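Local coordinates for CELL WALL surface anchor family protein (Streptococcus pneumoniae, PDB 2WW8) that serves as the pilus adhesin RrgA, probably attaching the bacterium to host cells through an integrin I-like domain carried on a stalk of immunoglobulin-like modules, at residues N178-V183 and S190-Q195; D260-D265 and R581-I586; A754-Q759 and G787-K792. All coordinates share one frame; numbering follows the deposited sequence.

Interaction 1: residues N178-V183 and S190-Q195; sequences NPYERV and SKRIYQ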
loop_
_atom_site.group_PDB
_atom_site.type_symbol
_atom_site.label_atom_id
_atom_site.label_comp_id
_atom_site.label_asym_id
_atom_site.label_seq_id
_atom_site.Cartn_x
_atom_site.Cartn_y
_atom_site.Cartn_z
ATOM N N ASN A 178 -6.955 3.211 -8.028
ATOM C CA ASN A 178 -5.641 3.782 -7.851
ATOM C C ASN A 178 -5.650 5.276 -7.546
ATOM O O ASN A 178 -6.157 6.052 -8.357
ATOM C CB ASN A 178 -4.800 3.518 -9.102
ATOM C CG ASN A 178 -3.345 3.917 -8.908
ATOM O OD1 ASN A 178 -2.673 3.403 -8.017
ATOM N ND2 ASN A 178 -2.857 4.830 -9.740
ATOM N N PRO A 179 -5.076 5.685 -6.395
ATOM C CA PRO A 179 -4.619 4.744 -5.359
ATOM C C PRO A 179 -5.717 3.964 -4.658
ATOM O O PRO A 179 -6.881 4.384 -4.689
ATOM C CB PRO A 179 -3.883 5.645 -4.350
ATOM C CG PRO A 179 -4.356 6.954 -4.569
ATOM C CD PRO A 179 -4.659 7.060 -6.074
ATOM N N TYR A 180 -5.338 2.868 -3.996
ATOM C CA TYR A 180 -6.309 1.955 -3.448
ATOM C C TYR A 180 -6.481 2.396 -1.998
ATOM O O TYR A 180 -7.439 2.003 -1.368
ATOM C CB TYR A 180 -5.912 0.473 -3.615
ATOM C CG TYR A 180 -4.726 -0.030 -2.816
ATOM C CD1 TYR A 180 -3.432 0.017 -3.340
ATOM C CD2 TYR A 180 -4.917 -0.552 -1.521
ATOM C CE1 TYR A 180 -2.338 -0.467 -2.600
ATOM C CE2 TYR A 180 -3.836 -0.985 -0.730
ATOM C CZ TYR A 180 -2.552 -0.943 -1.301
ATOM O OH TYR A 180 -1.506 -1.384 -0.547
ATOM N N GLU A 181 -5.561 3.212 -1.498
ATOM C CA GLU A 181 -5.684 3.817 -0.189
ATOM C C GLU A 181 -6.186 5.276 -0.254
ATOM O O GLU A 181 -5.651 6.098 -1.001
ATOM C CB GLU A 181 -4.340 3.676 0.520
ATOM C CG GLU A 181 -4.342 4.362 1.895
ATOM C CD GLU A 181 -3.113 3.952 2.741
ATOM O OE1 GLU A 181 -2.069 4.643 2.664
ATOM O OE2 GLU A 181 -3.184 2.925 3.471
ATOM N N ARG A 182 -7.222 5.581 0.521
ATOM C CA ARG A 182 -7.865 6.879 0.564
ATOM C C ARG A 182 -7.589 7.580 1.903
ATOM O O ARG A 182 -7.845 7.028 2.991
ATOM C CB ARG A 182 -9.385 6.670 0.378
ATOM C CG ARG A 182 -10.180 7.959 0.153
ATOM C CD ARG A 182 -11.685 7.649 0.251
ATOM N NE ARG A 182 -12.437 8.800 -0.287
ATOM C CZ ARG A 182 -13.741 9.011 -0.105
ATOM N NH1 ARG A 182 -14.421 8.183 0.666
ATOM N NH2 ARG A 182 -14.345 10.071 -0.629
ATOM N N VAL A 183 -7.152 8.837 1.832
ATOM C CA VAL A 183 -7.068 9.686 3.019
ATOM C C VAL A 183 -8.472 10.170 3.426
ATOM O O VAL A 183 -9.208 10.709 2.588
ATOM C CB VAL A 183 -6.136 10.890 2.775
ATOM C CG1 VAL A 183 -5.961 11.700 4.045
ATOM C CG2 VAL A 183 -4.743 10.379 2.251
ATOM N N SER A 190 -8.650 1.561 2.883
ATOM C CA SER A 190 -8.156 0.983 1.625
ATOM C C SER A 190 -8.909 -0.270 1.281
ATOM O O SER A 190 -9.339 -0.997 2.159
ATOM C CB SER A 190 -6.636 0.743 1.635
ATOM O OG SER A 190 -6.300 -0.442 2.358
ATOM N N LYS A 191 -9.055 -0.525 -0.011
ATOM C CA LYS A 191 -9.672 -1.737 -0.528
ATOM C C LYS A 191 -9.028 -2.099 -1.853
ATOM O O LYS A 191 -8.844 -1.234 -2.740
ATOM C CB LYS A 191 -11.159 -1.527 -0.751
ATOM C CG LYS A 191 -11.818 -2.883 -1.138
ATOM C CD LYS A 191 -13.331 -2.828 -0.959
ATOM C CE LYS A 191 -13.891 -4.103 -1.555
ATOM N NZ LYS A 191 -15.349 -3.921 -1.708
ATOM N N ARG A 192 -8.630 -3.358 -2.023
ATOM C CA ARG A 192 -8.025 -3.768 -3.303
ATOM C C ARG A 192 -8.122 -5.279 -3.482
ATOM O O ARG A 192 -8.339 -6.013 -2.529
ATOM C CB ARG A 192 -6.544 -3.326 -3.373
ATOM C CG ARG A 192 -5.644 -4.009 -2.331
ATOM C CD ARG A 192 -4.190 -3.875 -2.706
ATOM N NE ARG A 192 -3.376 -4.456 -1.622
ATOM C CZ ARG A 192 -2.118 -4.858 -1.743
ATOM N NH1 ARG A 192 -1.515 -4.686 -2.911
ATOM N NH2 ARG A 192 -1.451 -5.408 -0.718
ATOM N N ILE A 193 -7.932 -5.739 -4.706
ATOM C CA ILE A 193 -7.598 -7.140 -4.941
ATOM C C ILE A 193 -6.096 -7.149 -4.625
ATOM O O ILE A 193 -5.341 -6.354 -5.201
ATOM C CB ILE A 193 -7.915 -7.556 -6.416
ATOM C CG1 ILE A 193 -9.432 -7.590 -6.679
ATOM C CG2 ILE A 193 -7.325 -8.956 -6.730
ATOM C CD1 ILE A 193 -9.772 -7.413 -8.149
ATOM N N TYR A 194 -5.651 -7.989 -3.681
ATOM C CA TYR A 194 -4.206 -8.047 -3.383
ATOM C C TYR A 194 -3.509 -9.298 -3.931
ATOM O O TYR A 194 -2.276 -9.431 -3.896
ATOM C CB TYR A 194 -3.924 -7.940 -1.886
ATOM C CG TYR A 194 -4.272 -9.201 -1.108
ATOM C CD1 TYR A 194 -5.586 -9.541 -0.830
ATOM C CD2 TYR A 194 -3.256 -10.038 -0.659
ATOM C CE1 TYR A 194 -5.890 -10.684 -0.110
ATOM C CE2 TYR A 194 -3.511 -11.182 0.037
ATOM C CZ TYR A 194 -4.823 -11.488 0.317
ATOM O OH TYR A 194 -5.056 -12.623 1.032
ATOM N N GLN A 195 -4.306 -10.234 -4.410
ATOM C CA GLN A 195 -3.772 -11.390 -5.106
ATOM C C GLN A 195 -4.824 -12.058 -5.970
ATOM O O GLN A 195 -6.019 -12.000 -5.679
ATOM C CB GLN A 195 -3.136 -12.414 -4.149
ATOM C CG GLN A 195 -4.093 -13.068 -3.148
ATOM C CD GLN A 195 -3.369 -14.076 -2.225
ATOM O OE1 GLN A 195 -2.148 -14.054 -2.099
ATOM N NE2 GLN A 195 -4.126 -14.960 -1.601
#
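Arg192 lays its side chain across one face of the Tyr180 ring, and this stack is the main side-chain contact. Its CD sits over the middle of the ring, 3.5 Å from the centroid and 11° off the normal, a CH-pi contact. Beyond CD the guanidinium continues nearly flat on the tyrosine, with the planes 12° apart and the hydroxyl OH over its centre. In both residues CG lies between the backbone N and the carbonyl carbon (chi1 69° in Tyr180), which turns the ring, just before the strand resumes at Glu181, and the arginine chain toward each other, so that the chain passes obliquely over the ring face. CB of Tyr194 lies against the opposite face of the guanidinium, toward its rim, and a salt bridge from NE to Glu207 on strand 203-218 helps to hold the group in place.

The backbones meet in the antiparallel beta hairpin of strands 171-184 and 187-196, where Glu181 and Ser190 form a non-hydrogen-bonded pair with CA atoms 4.2 Å apart. At this pair the Ser190 CB packs against the Glu181 CB at 3.9 Å, while its OG turns to Thr209 for a hydrogen bond.

Polar contacts between the strands centre on the carbonyl of Tyr180. Its O accepts a rather long hydrogen bond from Lys191 N, 3.3 Å, and a CA-H...O contact from Ser190 CA at 3.2 Å. Lys191 itself points away from this partner strand; its NZ is covalently joined to CG of Asn695, an intramolecular isopeptide bond as in other Gram-positive pilus proteins.

Interaction 2: residues D260-D265 and R581-I586; sequences DKITSD and RYFHTI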
loop_
_atom_site.group_PDB
_atom_site.type_symbol
_atom_site.label_atom_id
_atom_site.label_comp_id
_atom_site.label_asym_id
_atom_site.label_seq_id
_atom_site.Cartn_x
_atom_site.Cartn_y
_atom_site.Cartn_z
ATOM N N ASP A 260 5.553 16.139 17.343
ATOM C CA ASP A 260 4.520 15.471 16.518
ATOM C C ASP A 260 3.145 15.551 17.178
ATOM O O ASP A 260 2.166 15.720 16.465
ATOM C CB ASP A 260 4.750 13.977 16.221
ATOM C CG ASP A 260 5.951 13.700 15.323
ATOM O OD1 ASP A 260 6.330 14.577 14.525
ATOM O OD2 ASP A 260 6.568 12.600 15.410
ATOM N N LYS A 261 3.033 15.343 18.481
ATOM C CA LYS A 261 1.733 15.373 19.146
ATOM C C LYS A 261 1.183 16.804 19.165
ATOM O O LYS A 261 0.018 17.010 18.844
ATOM C CB LYS A 261 1.853 14.900 20.599
ATOM C CG LYS A 261 2.099 13.405 20.710
ATOM C CD LYS A 261 2.272 13.067 22.190
ATOM C CE LYS A 261 3.333 11.970 22.378
ATOM N NZ LYS A 261 2.690 10.775 21.876
ATOM N N ILE A 262 2.019 17.789 19.521
ATOM C CA ILE A 262 1.555 19.189 19.519
ATOM C C ILE A 262 1.081 19.641 18.139
ATOM O O ILE A 262 0.028 20.280 18.030
ATOM C CB ILE A 262 2.642 20.122 20.017
ATOM C CG1 ILE A 262 2.839 19.922 21.527
ATOM C CG2 ILE A 262 2.282 21.607 19.720
ATOM C CD1 ILE A 262 4.249 20.418 21.967
ATOM N N THR A 263 1.800 19.234 17.086
ATOM C CA THR A 263 1.550 19.830 15.789
ATOM C C THR A 263 0.614 18.960 14.960
ATOM O O THR A 263 0.314 19.282 13.835
ATOM C CB THR A 263 2.852 20.057 15.023
ATOM O OG1 THR A 263 3.509 18.802 14.756
ATOM C CG2 THR A 263 3.771 21.037 15.744
ATOM N N SER A 264 0.125 17.855 15.509
ATOM C CA SER A 264 -0.902 17.082 14.821
ATOM C C SER A 264 -2.184 17.924 14.703
ATOM O O SER A 264 -2.959 17.722 13.783
ATOM C CB SER A 264 -1.164 15.728 15.521
ATOM O OG SER A 264 -1.680 15.998 16.824
ATOM N N ASP A 265 -2.435 18.859 15.609
ATOM C CA ASP A 265 -3.408 19.907 15.289
ATOM C C ASP A 265 -2.685 21.073 14.560
ATOM O O ASP A 265 -1.838 21.757 15.157
ATOM C CB ASP A 265 -4.074 20.398 16.577
ATOM C CG ASP A 265 -5.089 21.540 16.343
ATOM O OD1 ASP A 265 -5.011 22.348 15.391
ATOM O OD2 ASP A 265 -6.033 21.660 17.146
ATOM N N ARG A 581 2.412 12.901 29.837
ATOM C CA ARG A 581 1.577 13.128 31.003
ATOM C C ARG A 581 1.274 14.626 31.181
ATOM O O ARG A 581 0.120 15.011 31.390
ATOM C CB ARG A 581 2.304 12.577 32.259
ATOM C CG ARG A 581 1.373 12.445 33.470
ATOM C CD ARG A 581 2.050 11.799 34.680
ATOM N NE ARG A 581 3.079 12.661 35.303
ATOM C CZ ARG A 581 2.857 13.673 36.154
ATOM N NH1 ARG A 581 1.639 13.999 36.538
ATOM N NH2 ARG A 581 3.851 14.352 36.673
ATOM N N TYR A 582 2.274 15.485 31.071
ATOM C CA TYR A 582 2.039 16.933 31.268
ATOM C C TYR A 582 1.227 17.462 30.059
ATOM O O TYR A 582 0.294 18.276 30.234
ATOM C CB TYR A 582 3.361 17.708 31.458
ATOM C CG TYR A 582 3.967 17.608 32.835
ATOM C CD1 TYR A 582 3.179 17.746 33.961
ATOM C CD2 TYR A 582 5.345 17.422 33.014
ATOM C CE1 TYR A 582 3.684 17.657 35.224
ATOM C CE2 TYR A 582 5.871 17.391 34.299
ATOM C CZ TYR A 582 5.051 17.489 35.378
ATOM O OH TYR A 582 5.548 17.446 36.645
ATOM N N PHE A 583 1.534 16.958 28.855
ATOM C CA PHE A 583 0.728 17.292 27.693
ATOM C C PHE A 583 -0.778 17.029 27.979
ATOM O O PHE A 583 -1.651 17.834 27.648
ATOM C CB PHE A 583 1.274 16.551 26.467
ATOM C CG PHE A 583 0.605 16.936 25.146
ATOM C CD1 PHE A 583 0.482 18.278 24.795
ATOM C CD2 PHE A 583 0.106 15.991 24.279
ATOM C CE1 PHE A 583 -0.112 18.665 23.587
ATOM C CE2 PHE A 583 -0.556 16.377 23.072
ATOM C CZ PHE A 583 -0.629 17.717 22.723
ATOM N N HIS A 584 -1.066 15.857 28.553
ATOM C CA HIS A 584 -2.409 15.448 28.851
ATOM C C HIS A 584 -3.001 16.256 30.023
ATOM O O HIS A 584 -4.157 16.071 30.339
ATOM C CB HIS A 584 -2.534 13.929 29.080
ATOM C CG HIS A 584 -2.465 13.112 27.830
ATOM N ND1 HIS A 584 -1.284 12.845 27.173
ATOM C CD2 HIS A 584 -3.432 12.481 27.119
ATOM C CE1 HIS A 584 -1.518 12.098 26.107
ATOM N NE2 HIS A 584 -2.816 11.874 26.051
ATOM N N THR A 585 -2.291 17.177 30.664
ATOM C CA THR A 585 -3.048 17.958 31.635
ATOM C C THR A 585 -3.701 19.140 30.908
ATOM O O THR A 585 -4.505 19.841 31.491
ATOM C CB THR A 585 -2.184 18.484 32.812
ATOM O OG1 THR A 585 -1.254 19.453 32.301
ATOM C CG2 THR A 585 -1.449 17.352 33.541
ATOM N N ILE A 586 -3.321 19.411 29.665
ATOM C CA ILE A 586 -3.873 20.560 28.963
ATOM C C ILE A 586 -4.655 20.147 27.724
ATOM O O ILE A 586 -5.353 20.990 27.156
ATOM C CB ILE A 586 -2.813 21.639 28.630
ATOM C CG1 ILE A 586 -1.714 21.101 27.734
ATOM C CG2 ILE A 586 -2.255 22.156 29.968
ATOM C CD1 ILE A 586 -0.587 22.084 27.545
#
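Phe583 and Ile262 mark the closest approach of the two backbones, their CA atoms 8.4 Å apart, where the last turn of helix 575-583 comes up to the end of helix 247-263. The Phe583 side chain bridges the two helices. Its CG stands anti to the backbone N (chi1 -174°), which carries the ring out from its own helix to the other one, so that it reaches two consecutive residues. CE1 meets CG1 of Ile262 at 3.8 Å, while CE2 rests against CB of Lys261, also at 3.8 Å. Both approaches are oblique to the ring. Between them CZ comes within 4.0 Å of the Lys261 O.

Lys261 offers the phenylalanine the aliphatic foot of its chain; the bends farther out take its amino end away from the ring. Its carbonyl O, beside the ring tip, accepts a hydrogen bond from Ser264 OG at 2.8 Å. In the other segment the Tyr582 O is gripped by two donors of one residue, Thr585 N and Thr585 OG1.

Tyr216 of strand 203-218 meets Phe583 edge to face and also touches Lys261, while Ile262 packs on Val270 of strand 269-275. Tyr582, next to Phe583, stacks instead on Phe535 of the central sheet. Helices packed about a parallel five-stranded sheet, with a magnesium ion bound by Ser234, Ser236 and Asp387 at the metal-ion-dependent adhesion site (MIDAS), are characteristic of a von Willebrand factor A (integrin I-like) domain; this contact joins two of its helices at their ends and is not part of that site.

Interaction 3: residues A754-Q759 and G787-K792; sequences AVFSLQ and GKLTFK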
loop_
_atom_site.group_PDB
_atom_site.type_symbol
_atom_site.label_atom_id
_atom_site.label_comp_id
_atom_site.label_asym_id
_atom_site.label_seq_id
_atom_site.Cartn_x
_atom_site.Cartn_y
_atom_site.Cartn_z
ATOM N N ALA A 754 -33.000 -61.444 -67.703
ATOM C CA ALA A 754 -31.758 -60.990 -68.366
ATOM C C ALA A 754 -30.624 -61.046 -67.343
ATOM O O ALA A 754 -30.878 -60.901 -66.148
ATOM C CB ALA A 754 -31.892 -59.552 -68.947
ATOM N N VAL A 755 -29.392 -61.210 -67.802
ATOM C CA VAL A 755 -28.236 -61.325 -66.904
ATOM C C VAL A 755 -27.187 -60.272 -67.270
ATOM O O VAL A 755 -26.793 -60.150 -68.427
ATOM C CB VAL A 755 -27.635 -62.739 -66.956
ATOM C CG1 VAL A 755 -26.349 -62.827 -66.135
ATOM C CG2 VAL A 755 -28.680 -63.799 -66.505
ATOM N N PHE A 756 -26.741 -59.490 -66.295
ATOM C CA PHE A 756 -25.809 -58.395 -66.550
ATOM C C PHE A 756 -24.667 -58.460 -65.545
ATOM O O PHE A 756 -24.844 -59.038 -64.468
ATOM C CB PHE A 756 -26.514 -57.061 -66.315
ATOM C CG PHE A 756 -27.509 -56.688 -67.399
ATOM C CD1 PHE A 756 -28.755 -57.290 -67.454
ATOM C CD2 PHE A 756 -27.204 -55.712 -68.334
ATOM C CE1 PHE A 756 -29.679 -56.940 -68.413
ATOM C CE2 PHE A 756 -28.123 -55.360 -69.326
ATOM C CZ PHE A 756 -29.358 -55.969 -69.360
ATOM N N SER A 757 -23.539 -57.844 -65.886
ATOM C CA SER A 757 -22.418 -57.744 -64.983
ATOM C C SER A 757 -21.930 -56.311 -65.050
ATOM O O SER A 757 -21.739 -55.777 -66.138
ATOM C CB SER A 757 -21.311 -58.723 -65.381
ATOM O OG SER A 757 -21.730 -60.054 -65.127
ATOM N N LEU A 758 -21.726 -55.701 -63.884
ATOM C CA LEU A 758 -21.175 -54.347 -63.776
ATOM C C LEU A 758 -19.649 -54.389 -63.670
ATOM O O LEU A 758 -19.123 -54.943 -62.709
ATOM C CB LEU A 758 -21.786 -53.610 -62.575
ATOM C CG LEU A 758 -21.488 -52.115 -62.385
ATOM C CD1 LEU A 758 -21.552 -51.261 -63.666
ATOM C CD2 LEU A 758 -22.404 -51.528 -61.275
ATOM N N GLN A 759 -18.945 -53.826 -64.650
ATOM C CA GLN A 759 -17.481 -53.779 -64.602
ATOM C C GLN A 759 -16.969 -52.433 -64.125
ATOM O O GLN A 759 -17.625 -51.411 -64.324
ATOM C CB GLN A 759 -16.866 -54.079 -65.965
ATOM C CG GLN A 759 -17.352 -55.384 -66.585
ATOM C CD GLN A 759 -16.696 -56.593 -65.964
ATOM O OE1 GLN A 759 -17.208 -57.203 -65.019
ATOM N NE2 GLN A 759 -15.524 -56.934 -66.489
ATOM N N GLY A 787 -37.870 -56.007 -63.782
ATOM C CA GLY A 787 -36.871 -55.621 -64.775
ATOM C C GLY A 787 -35.661 -54.905 -64.189
ATOM O O GLY A 787 -34.740 -54.541 -64.927
ATOM N N LYS A 788 -35.654 -54.700 -62.870
ATOM C CA LYS A 788 -34.651 -53.817 -62.246
ATOM C C LYS A 788 -33.255 -54.366 -62.047
ATOM O O LYS A 788 -33.077 -55.462 -61.536
ATOM C CB LYS A 788 -35.147 -53.248 -60.920
ATOM C CG LYS A 788 -36.296 -52.297 -61.119
ATOM C CD LYS A 788 -36.729 -51.707 -59.806
ATOM C CE LYS A 788 -37.830 -50.679 -60.018
ATOM N NZ LYS A 788 -38.582 -50.670 -58.729
ATOM N N LEU A 789 -32.273 -53.586 -62.470
ATOM C CA LEU A 789 -30.884 -53.768 -62.079
ATOM C C LEU A 789 -30.426 -52.623 -61.184
ATOM O O LEU A 789 -30.134 -51.528 -61.681
ATOM C CB LEU A 789 -30.009 -53.734 -63.316
ATOM C CG LEU A 789 -30.186 -54.910 -64.275
ATOM C CD1 LEU A 789 -29.543 -54.460 -65.542
ATOM C CD2 LEU A 789 -29.584 -56.203 -63.749
ATOM N N THR A 790 -30.341 -52.883 -59.885
ATOM C CA THR A 790 -30.129 -51.856 -58.857
ATOM C C THR A 790 -28.705 -51.931 -58.293
ATOM O O THR A 790 -28.355 -52.923 -57.624
ATOM C CB THR A 790 -31.164 -52.017 -57.727
ATOM O OG1 THR A 790 -32.473 -51.867 -58.289
ATOM C CG2 THR A 790 -30.960 -50.956 -56.603
ATOM N N PHE A 791 -27.915 -50.892 -58.579
ATOM C CA PHE A 791 -26.555 -50.715 -58.062
ATOM C C PHE A 791 -26.445 -49.592 -57.011
ATOM O O PHE A 791 -26.958 -48.490 -57.210
ATOM C CB PHE A 791 -25.585 -50.471 -59.213
ATOM C CG PHE A 791 -25.758 -51.453 -60.340
ATOM C CD1 PHE A 791 -25.614 -52.813 -60.113
ATOM C CD2 PHE A 791 -26.093 -51.020 -61.601
ATOM C CE1 PHE A 791 -25.796 -53.715 -61.144
ATOM C CE2 PHE A 791 -26.248 -51.920 -62.648
ATOM C CZ PHE A 791 -26.108 -53.268 -62.404
ATOM N N LYS A 792 -25.799 -49.884 -55.886
ATOM C CA LYS A 792 -25.641 -48.884 -54.821
ATOM C C LYS A 792 -24.290 -49.128 -54.140
ATOM O O LYS A 792 -23.639 -50.136 -54.433
ATOM C CB LYS A 792 -26.833 -48.930 -53.851
ATOM C CG LYS A 792 -26.787 -50.100 -52.885
ATOM C CD LYS A 792 -28.192 -50.570 -52.489
ATOM C CE LYS A 792 -28.091 -51.618 -51.374
ATOM N NZ LYS A 792 -28.381 -50.974 -50.037
#
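Two beta-sheets face each other in the prealbumin-like domain near the C-terminus, a CNA_B-type beta-sandwich, and this contact lies in the core between them. Strands 755-761 and 788-794 belong to different sheets, and no hydrogen bond joins the two segments; the nearest CA pairs, Phe756 with Leu789 and Leu758 with Phe791, are 8.2 and 8.6 Å apart. Each pair brings one leucine methyl onto one phenyl face, with the roles exchanged between the sheets.

In the first pair the ring comes from strand 755-761. Leu789 CD1 stands over one face of Phe756, 3.6 Å from the centroid and 16° off the normal, displaced toward the CG and CD1 side of the ring. Both leucine methyls lie on the same side of the ring plane, CD1 over the ring and CD2 beyond its rim, 3.9 Å from Phe756 CD1. The two side chains cross at about a right angle.

In the second pair the leucine is on strand 755-761. Leu758 CG is anti to its own backbone N (Leu758 chi1 -172°), and Leu758 CD2 lies 3.5 Å from Phe791 CG, 17° off the normal through the centroid of that ring. Here the side chains come from opposite directions, the methyl ending over the ring face. The Leu789 O lies on the other side of the Phe791 ring, toward its rim.

Around these pairs Phe756 also packs on Leu801 of strand 797-805 and, together with Leu789, on Val781 of strand 781-782. Phe791 lies against Phe740 of the adjoining strand 736-744 and meets Tyr778 edge to face, a tyrosine that Leu758 touches as well.

The three contacts follow one another along an elongated chain, none touching another. Interactions 1 and 2 are the nearer pair, centres about 32 Å apart, and strand 203-218 is common ground: it pairs with strand 187-196 of interaction 1 and sends Tyr216 against interaction 2. Interaction 3 lies far off, its centre about 116 Å from that of interaction 2 and on the opposite side of the chain's centre. Interactions 2 and 3 are buried and join separate elements, helix to helix and sheet to sheet, chiefly through apolar groups, a lysine lending its aliphatic part in interaction 2. Interaction 1, partly buried, links adjacent hairpin strands and mixes backbone hydrogen bonding with a charged group on an aromatic ring.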